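Local coordinates for lipase-esterase related protein (PDB 3E0X), which is of unproven function but has the alpha/beta hydrolase fold and is probably a hydrolase of the lipase-esterase kind, at residues H23-L35 against Y157-D171. Residues are numbered along the deposited sequence; the frame is centred on the assembly and turned at random. Where two conformers were deposited one is given.
With OXE (ortho-xylene), chain C.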
ATOM      1  N   HIS A  23      -0.581   4.329   0.270  1.00  8.88           N
ATOM      2  CA  HIS A  23       0.234   3.971   1.428  1.00  8.99           C
ATOM      3  C   HIS A  23      -0.513   3.008   2.358  1.00  9.84           C
ATOM      4  O   HIS A  23      -1.640   2.586   2.078  1.00 10.64           O
ATOM      5  CB  HIS A  23       0.625   5.247   2.177  1.00  9.32           C
ATOM      6  CG  HIS A  23      -0.533   5.895   2.849  1.00  8.49           C
ATOM      7  ND1 HIS A  23      -1.201   7.001   2.351  1.00 11.42           N
ATOM      8  CD2 HIS A  23      -1.168   5.558   3.992  1.00  7.30           C
ATOM      9  CE1 HIS A  23      -2.177   7.330   3.187  1.00  7.00           C
ATOM     10  NE2 HIS A  23      -2.194   6.449   4.171  1.00 11.34           N
ATOM     11  N   GLY A  24       0.116   2.710   3.487  1.00 10.96           N
ATOM     12  CA  GLY A  24      -0.391   1.678   4.386  1.00 12.02           C
ATOM     13  C   GLY A  24      -0.786   2.181   5.762  1.00 11.23           C
ATOM     14  O   GLY A  24      -1.064   3.376   5.973  1.00 11.17           O
ATOM     15  N   SER A  25      -0.838   1.234   6.693  1.00 10.63           N
ATOM     16  CA  SER A  25      -1.350   1.474   8.027  1.00 10.42           C
ATOM     17  C   SER A  25      -0.521   2.501   8.759  1.00 10.17           C
ATOM     18  O   SER A  25       0.718   2.389   8.817  1.00 10.92           O
ATOM     19  CB  SER A  25      -1.273   0.179   8.818  1.00 11.31           C
ATOM     20  OG  SER A  25      -2.002  -0.811   8.134  1.00 12.94           O
ATOM     21  N   GLY A  26      -1.191   3.519   9.294  1.00  9.78           N
ATOM     22  CA  GLY A  26      -0.518   4.438  10.214  1.00 10.12           C
ATOM     23  C   GLY A  26       0.514   5.331   9.546  1.00 10.48           C
ATOM     24  O   GLY A  26       1.318   5.992  10.233  1.00 11.79           O
ATOM     25  N   CYS A  27       0.547   5.349   8.216  1.00 10.83           N
ATOM     26  CA  CYS A  27       1.474   6.250   7.538  1.00 11.72           C
ATOM     27  C   CYS A  27       0.747   7.129   6.538  1.00 11.07           C
ATOM     28  O   CYS A  27      -0.422   7.359   6.699  1.00 11.08           O
ATOM     29  CB  CYS A  27       2.703   5.539   6.990  1.00 14.19           C
ATOM     30  SG  CYS A  27       2.374   4.200   5.885  1.00 18.67           S
ATOM     31  N   ASN A  28       1.478   7.680   5.586  1.00 10.95           N
ATOM     32  CA  ASN A  28       0.930   8.624   4.628  0.50 11.08           C
ATOM     33  C   ASN A  28       1.787   8.565   3.367  1.00 10.42           C
ATOM     34  O   ASN A  28       2.664   7.715   3.256  1.00 10.17           O
ATOM     35  CB  ASN A  28       0.937  10.020   5.245  0.50 11.97           C
ATOM     36  CG  ASN A  28       2.245  10.327   5.923  0.50 13.59           C
ATOM     37  OD1 ASN A  28       3.299  10.356   5.280  0.50 14.03           O
ATOM     38  ND2 ASN A  28       2.192  10.542   7.237  0.50 15.66           N
ATOM     39  N   LEU A  29       1.537   9.452   2.399  1.00 10.34           N
ATOM     40  CA  LEU A  29       2.247   9.329   1.120  1.00 10.07           C
ATOM     41  C   LEU A  29       3.764   9.517   1.262  1.00 10.06           C
ATOM     42  O   LEU A  29       4.518   9.134   0.369  1.00 11.36           O
ATOM     43  CB  LEU A  29       1.684  10.334   0.083  1.00 10.00           C
ATOM     44  CG  LEU A  29       1.821  11.819   0.414  1.00 10.58           C
ATOM     45  CD1 LEU A  29       3.194  12.383   0.033  1.00 12.94           C
ATOM     46  CD2 LEU A  29       0.736  12.641  -0.303  1.00 10.91           C
ATOM     47  N   LYS A  30       4.204  10.114   2.376  1.00 10.27           N
ATOM     48  CA  LYS A  30       5.627  10.356   2.629  0.50 11.45           C
ATOM     49  C   LYS A  30       6.458   9.069   2.651  1.00 10.73           C
ATOM     50  O   LYS A  30       7.679   9.091   2.440  1.00 11.76           O
ATOM     51  CB  LYS A  30       5.811  11.120   3.952  0.50 11.63           C
ATOM     52  CG  LYS A  30       5.162  12.521   3.977  0.50 12.77           C
ATOM     53  CD  LYS A  30       5.215  13.195   5.374  0.50 13.60           C
ATOM     54  CE  LYS A  30       4.515  12.373   6.475  0.50 16.02           C
ATOM     55  NZ  LYS A  30       4.695  12.846   7.903  0.50 15.23           N
ATOM     56  N   ILE A  31       5.796   7.936   2.911  1.00 10.97           N
ATOM     57  CA  ILE A  31       6.493   6.663   3.043  1.00 11.04           C
ATOM     58  C   ILE A  31       7.111   6.214   1.718  1.00 11.01           C
ATOM     59  O   ILE A  31       8.027   5.378   1.703  1.00 11.55           O
ATOM     60  CB  ILE A  31       5.544   5.558   3.619  1.00 10.95           C
ATOM     61  CG1 ILE A  31       6.359   4.404   4.250  1.00 10.92           C
ATOM     62  CG2 ILE A  31       4.535   5.039   2.539  1.00 10.87           C
ATOM     63  CD1 ILE A  31       7.175   4.792   5.470  1.00 14.06           C
ATOM     64  N   PHE A  32       6.597   6.777   0.612  1.00 10.41           N
ATOM     65  CA  PHE A  32       7.094   6.461  -0.739  1.00 10.67           C
ATOM     66  C   PHE A  32       8.263   7.336  -1.193  1.00 10.97           C
ATOM     67  O   PHE A  32       8.648   7.283  -2.346  1.00 11.90           O
ATOM     68  CB  PHE A  32       5.927   6.561  -1.729  1.00 10.23           C
ATOM     69  CG  PHE A  32       4.906   5.459  -1.592  1.00  9.45           C
ATOM     70  CD1 PHE A  32       5.249   4.148  -1.906  1.00  9.35           C
ATOM     71  CD2 PHE A  32       3.609   5.742  -1.171  1.00 11.31           C
ATOM     72  CE1 PHE A  32       4.292   3.118  -1.816  1.00  9.03           C
ATOM     73  CE2 PHE A  32       2.653   4.732  -1.099  1.00  9.35           C
ATOM     74  CZ  PHE A  32       3.010   3.407  -1.402  1.00  9.94           C
ATOM     75  N   GLY A  33       8.843   8.111  -0.272  1.00 11.16           N
ATOM     76  CA  GLY A  33       9.844   9.100  -0.624  1.00 11.92           C
ATOM     77  C   GLY A  33      11.076   8.550  -1.313  1.00 12.52           C
ATOM     78  O   GLY A  33      11.680   9.226  -2.146  1.00 13.79           O
ATOM     79  N   GLU A  34      11.492   7.343  -0.939  1.00 12.83           N
ATOM     80  CA  GLU A  34      12.618   6.729  -1.642  1.00 14.24           C
ATOM     81  C   GLU A  34      12.196   6.080  -2.938  1.00 14.52           C
ATOM     82  O   GLU A  34      12.865   6.222  -3.940  1.00 14.72           O
ATOM     83  CB  GLU A  34      13.336   5.708  -0.764  1.00 14.52           C
ATOM     84  CG  GLU A  34      14.081   6.314   0.385  1.00 16.29           C
ATOM     85  CD  GLU A  34      15.067   7.428  -0.027  1.00 16.99           C
ATOM     86  OE1 GLU A  34      16.017   7.141  -0.773  1.00 17.52           O
ATOM     87  OE2 GLU A  34      14.881   8.576   0.430  1.00 18.71           O
ATOM     88  N   LEU A  35      11.053   5.385  -2.924  1.00 13.96           N
ATOM     89  CA  LEU A  35      10.620   4.631  -4.083  1.00 14.45           C
ATOM     90  C   LEU A  35      10.357   5.566  -5.252  1.00 14.77           C
ATOM     91  O   LEU A  35      10.697   5.263  -6.400  1.00 15.77           O
ATOM     92  CB  LEU A  35       9.375   3.823  -3.731  1.00 14.51           C
ATOM     93  CG  LEU A  35       8.888   2.868  -4.811  1.00 14.22           C
ATOM     94  CD1 LEU A  35       9.947   1.827  -5.098  1.00 14.42           C
ATOM     95  CD2 LEU A  35       7.580   2.221  -4.432  1.00 13.73           C
ATOM     96  N   TYR A 157      12.384   7.503   7.623  1.00 13.55           N
ATOM     97  CA  TYR A 157      11.022   7.214   7.201  1.00 11.80           C
ATOM     98  C   TYR A 157      10.121   6.707   8.305  1.00 11.87           C
ATOM     99  O   TYR A 157       8.895   6.921   8.262  1.00 11.34           O
ATOM    100  CB  TYR A 157      10.991   6.320   5.959  1.00 12.70           C
ATOM    101  CG  TYR A 157      11.421   7.111   4.750  1.00 13.38           C
ATOM    102  CD1 TYR A 157      10.508   7.898   4.046  1.00 13.18           C
ATOM    103  CD2 TYR A 157      12.758   7.119   4.339  1.00 12.25           C
ATOM    104  CE1 TYR A 157      10.916   8.656   2.935  1.00 14.84           C
ATOM    105  CE2 TYR A 157      13.175   7.875   3.238  1.00 11.52           C
ATOM    106  CZ  TYR A 157      12.241   8.642   2.535  1.00 11.93           C
ATOM    107  OH  TYR A 157      12.648   9.375   1.430  1.00 15.37           O
ATOM    108  N   PHE A 158      10.708   6.078   9.318  1.00 11.54           N
ATOM    109  CA  PHE A 158       9.914   5.727  10.481  1.00 11.95           C
ATOM    110  C   PHE A 158       9.308   6.971  11.134  1.00 11.90           C
ATOM    111  O   PHE A 158       8.181   6.930  11.645  1.00 12.56           O
ATOM    112  CB  PHE A 158      10.714   4.883  11.475  1.00 12.31           C
ATOM    113  CG  PHE A 158       9.852   4.106  12.442  1.00 12.39           C
ATOM    114  CD1 PHE A 158       9.065   3.051  11.991  1.00 13.02           C
ATOM    115  CD2 PHE A 158       9.842   4.409  13.787  1.00 13.10           C
ATOM    116  CE1 PHE A 158       8.249   2.313  12.877  1.00 15.92           C
ATOM    117  CE2 PHE A 158       9.044   3.695  14.679  1.00 12.99           C
ATOM    118  CZ  PHE A 158       8.256   2.636  14.227  1.00 13.98           C
ATOM    119  N   GLU A 159      10.037   8.087  11.091  1.00 12.33           N
ATOM    120  CA  GLU A 159       9.548   9.343  11.683  0.50 13.29           C
ATOM    121  C   GLU A 159       8.413   9.973  10.876  1.00 13.16           C
ATOM    122  O   GLU A 159       7.728  10.865  11.371  1.00 14.52           O
ATOM    123  CB  GLU A 159      10.704  10.340  11.913  0.50 13.87           C
ATOM    124  CG  GLU A 159      10.372  11.859  11.851  0.50 17.56           C
ATOM    125  CD  GLU A 159       9.798  12.461  13.142  0.50 19.03           C
ATOM    126  OE1 GLU A 159      10.113  11.965  14.253  0.50 22.56           O
ATOM    127  OE2 GLU A 159       9.040  13.461  13.041  0.50 21.70           O
ATOM    128  N   THR A 160       8.201   9.508   9.635  1.00 12.98           N
ATOM    129  CA  THR A 160       7.076  10.035   8.848  1.00 12.93           C
ATOM    130  C   THR A 160       5.718   9.406   9.189  1.00 12.25           C
ATOM    131  O   THR A 160       4.654   9.873   8.701  1.00 13.68           O
ATOM    132  CB  THR A 160       7.279   9.892   7.308  1.00 13.28           C
ATOM    133  OG1 THR A 160       7.114   8.524   6.908  1.00 12.05           O
ATOM    134  CG2 THR A 160       8.635  10.413   6.869  1.00 13.01           C
ATOM    135  N   LEU A 161       5.738   8.367  10.026  1.00 11.90           N
ATOM    136  CA  LEU A 161       4.507   7.706  10.422  1.00 12.07           C
ATOM    137  C   LEU A 161       3.641   8.710  11.181  1.00 12.01           C
ATOM    138  O   LEU A 161       4.152   9.644  11.813  1.00 13.42           O
ATOM    139  CB  LEU A 161       4.779   6.508  11.313  1.00 11.79           C
ATOM    140  CG  LEU A 161       4.895   5.165  10.594  1.00 13.86           C
ATOM    141  CD1 LEU A 161       5.842   5.130   9.396  1.00 15.06           C
ATOM    142  CD2 LEU A 161       5.247   4.069  11.614  1.00 14.71           C
ATOM    143  N   GLU A 162       2.329   8.524  11.111  1.00 12.18           N
ATOM    144  CA  GLU A 162       1.396   9.393  11.810  1.00 12.55           C
ATOM    145  C   GLU A 162       1.695   9.454  13.296  1.00 12.52           C
ATOM    146  O   GLU A 162       2.003   8.431  13.915  1.00 12.83           O
ATOM    147  CB  GLU A 162      -0.029   8.873  11.593  1.00 12.74           C
ATOM    148  CG  GLU A 162      -0.497   8.966  10.140  1.00 13.86           C
ATOM    149  CD  GLU A 162      -0.708  10.400   9.677  1.00 15.92           C
ATOM    150  OE1 GLU A 162      -1.246  11.225  10.456  1.00 21.02           O
ATOM    151  OE2 GLU A 162      -0.307  10.714   8.552  1.00 17.76           O
ATOM    152  N   LYS A 163       1.572  10.647  13.874  1.00 13.98           N
ATOM    153  CA  LYS A 163       1.920  10.834  15.279  1.00 15.90           C
ATOM    154  C   LYS A 163       0.811  10.446  16.257  1.00 16.85           C
ATOM    155  O   LYS A 163       1.100  10.119  17.410  1.00 19.00           O
ATOM    156  CB  LYS A 163       2.382  12.266  15.532  1.00 16.63           C
ATOM    157  CG  LYS A 163       3.747  12.552  14.958  1.00 18.99           C
ATOM    158  CD  LYS A 163       4.180  13.986  15.227  1.00 24.09           C
ATOM    159  CE  LYS A 163       5.666  14.165  14.965  1.00 26.81           C
ATOM    160  NZ  LYS A 163       5.985  14.037  13.527  1.00 30.62           N
ATOM    161  N   ASP A 164      -0.444  10.512  15.831  1.00 17.03           N
ATOM    162  CA  ASP A 164      -1.522  10.058  16.716  1.00 16.77           C
ATOM    163  C   ASP A 164      -1.620   8.534  16.658  1.00 16.26           C
ATOM    164  O   ASP A 164      -1.937   8.009  15.590  1.00 15.06           O
ATOM    165  CB  ASP A 164      -2.866  10.688  16.317  1.00 16.91           C
ATOM    166  CG  ASP A 164      -4.042  10.227  17.207  1.00 17.66           C
ATOM    167  OD1 ASP A 164      -3.886   9.371  18.118  1.00 19.25           O
ATOM    168  OD2 ASP A 164      -5.143  10.744  16.984  1.00 23.41           O
ATOM    169  N   PRO A 165      -1.357   7.812  17.789  1.00 16.21           N
ATOM    170  CA  PRO A 165      -1.424   6.363  17.695  1.00 16.02           C
ATOM    171  C   PRO A 165      -2.806   5.804  17.378  1.00 14.12           C
ATOM    172  O   PRO A 165      -2.894   4.648  17.000  1.00 15.04           O
ATOM    173  CB  PRO A 165      -0.984   5.876  19.089  1.00 16.51           C
ATOM    174  CG  PRO A 165      -1.168   7.012  19.973  1.00 18.26           C
ATOM    175  CD  PRO A 165      -0.948   8.244  19.151  1.00 17.43           C
ATOM    176  N   ASP A 166      -3.860   6.622  17.487  1.00 13.59           N
ATOM    177  CA  ASP A 166      -5.205   6.120  17.162  1.00 12.20           C
ATOM    178  C   ASP A 166      -5.317   5.772  15.693  1.00 11.71           C
ATOM    179  O   ASP A 166      -6.144   4.932  15.324  1.00 11.71           O
ATOM    180  CB  ASP A 166      -6.313   7.094  17.581  1.00 12.50           C
ATOM    181  CG  ASP A 166      -6.584   7.037  19.081  1.00 12.86           C
ATOM    182  OD1 ASP A 166      -6.393   5.966  19.690  1.00 16.42           O
ATOM    183  OD2 ASP A 166      -6.971   8.083  19.643  1.00 15.95           O
ATOM    184  N   ILE A 167      -4.508   6.406  14.857  1.00 10.73           N
ATOM    185  CA  ILE A 167      -4.575   6.100  13.431  1.00 10.81           C
ATOM    186  C   ILE A 167      -4.003   4.702  13.137  1.00 10.31           C
ATOM    187  O   ILE A 167      -4.647   3.886  12.449  1.00 10.37           O
ATOM    188  CB  ILE A 167      -3.889   7.176  12.577  1.00 10.47           C
ATOM    189  CG1 ILE A 167      -4.595   8.528  12.794  1.00 11.93           C
ATOM    190  CG2 ILE A 167      -3.877   6.771  11.070  1.00 10.88           C
ATOM    191  CD1 ILE A 167      -3.900   9.668  12.134  1.00 15.03           C
HETATM  192  N   MSE A 168      -2.797   4.413  13.631  1.00 10.40           N
HETATM  193  CA  MSE A 168      -2.229   3.053  13.477  1.00 10.29           C
HETATM  194  C   MSE A 168      -3.179   1.977  14.059  1.00  9.86           C
HETATM  195  O   MSE A 168      -3.378   0.895  13.478  1.00 12.00           O
HETATM  196  CB  MSE A 168      -0.846   2.992  14.128  1.00 11.00           C
HETATM  197  CG  MSE A 168      -0.197   1.631  13.992  1.00 12.47           C
HETATM  198 SE   MSE A 168       0.289   1.202  12.135  0.55 13.31          SE
HETATM  199  CE  MSE A 168       1.994   2.168  12.124  1.00 13.29           C
ATOM    200  N   ILE A 169      -3.755   2.261  15.220  1.00 10.50           N
ATOM    201  CA  ILE A 169      -4.673   1.307  15.826  1.00 10.52           C
ATOM    202  C   ILE A 169      -5.896   1.046  14.911  1.00 10.19           C
ATOM    203  O   ILE A 169      -6.251  -0.106  14.631  1.00 10.35           O
ATOM    204  CB  ILE A 169      -5.082   1.780  17.254  1.00 10.94           C
ATOM    205  CG1 ILE A 169      -3.867   1.689  18.189  1.00 11.22           C
ATOM    206  CG2 ILE A 169      -6.249   0.957  17.804  1.00 11.29           C
ATOM    207  CD1 ILE A 169      -4.049   2.402  19.506  1.00 11.99           C
ATOM    208  N   ASN A 170      -6.500   2.119  14.400  1.00  9.64           N
ATOM    209  CA  ASN A 170      -7.617   2.006  13.464  1.00  8.90           C
ATOM    210  C   ASN A 170      -7.246   1.143  12.275  1.00  8.55           C
ATOM    211  O   ASN A 170      -7.998   0.255  11.867  1.00  8.78           O
ATOM    212  CB  ASN A 170      -7.966   3.393  12.966  1.00  8.53           C
ATOM    213  CG  ASN A 170      -9.109   3.388  11.943  1.00  9.68           C
ATOM    214  OD1 ASN A 170     -10.278   3.412  12.307  1.00 11.66           O
ATOM    215  ND2 ASN A 170      -8.755   3.351  10.656  1.00 10.59           N
ATOM    216  N   ASP A 171      -6.085   1.431  11.706  1.00  8.68           N
ATOM    217  CA  ASP A 171      -5.679   0.769  10.476  1.00  8.99           C
ATOM    218  C   ASP A 171      -5.336  -0.703  10.704  1.00  8.71           C
ATOM    219  O   ASP A 171      -5.657  -1.544   9.856  1.00 10.19           O
ATOM    220  CB  ASP A 171      -4.511   1.510   9.840  1.00  8.85           C
ATOM    221  CG  ASP A 171      -4.907   2.866   9.267  1.00  9.31           C
ATOM    222  OD1 ASP A 171      -6.124   3.149   9.140  1.00 10.71           O
ATOM    223  OD2 ASP A 171      -3.982   3.641   8.911  1.00 10.18           O
TER
HETATM  224  C1  OXE C 243       2.985  -0.724   8.718  1.00 27.92           C
HETATM  225  C2  OXE C 243       3.299   0.533   8.004  1.00 27.57           C
HETATM  226  C3  OXE C 243       4.296   1.379   8.484  1.00 28.21           C
HETATM  227  C4  OXE C 243       4.996   1.004   9.635  1.00 28.15           C
HETATM  228  C5  OXE C 243       4.702  -0.179  10.325  1.00 26.84           C
HETATM  229  C6  OXE C 243       3.706  -1.058   9.867  1.00 27.06           C
HETATM  230  C1' OXE C 243       1.920  -1.635   8.162  1.00 22.20           C
HETATM  231  C2' OXE C 243       2.523   0.895   6.774  1.00 27.82           C
HETATM  232  O   HOH W   1       1.754   5.825  13.123  1.00 16.89           O
HETATM  233  O   HOH W   2       4.473   8.040   6.252  1.00 14.16           O
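Gly26 packs tightly against Met168 and Asp171 in this buried contact, with no room for a side chain on its CA. Gly26 N gives a nearly straight hydrogen bond to Asp171 OD2 (2.8 Å, 168°), which uses the anti lone pair. The same oxygen also accepts from His52 NE2. Gly26 O accepts from Glu162 N at 2.9 Å, and a water bridges it to Glu162 O. Selenomethionine Met168 bends to set SE 3.5 Å from Ser25 O. In one of its two conformers Asn28 ND2 donates to Thr160 O (2.9 Å) and, in its amide plane, to Glu162 OE2 (2.8 Å), whose carboxylate is turned 87° from the amide and met from above. This loop follows strand 18-22 of the alpha/beta hydrolase fold, where the oxyanion hole usually forms, and helical segments inserted between strands cover it. Ortho-xylene sits here, touching Cys27 SG and Leu161 CD2. Ile31 CD1 packs on Leu161 CD1 and Tyr157 CB. Buried Tyr157 OH donates to Glu34 OE2 (2.6 Å), which also forms a salt bridge with Lys37. The solvent side is looser. In one of its two conformers Lys30, bent at chi3 (-59°), runs past Thr160, and Lys30 NZ hydrogen-bonds to Thr160 O (3.1 Å).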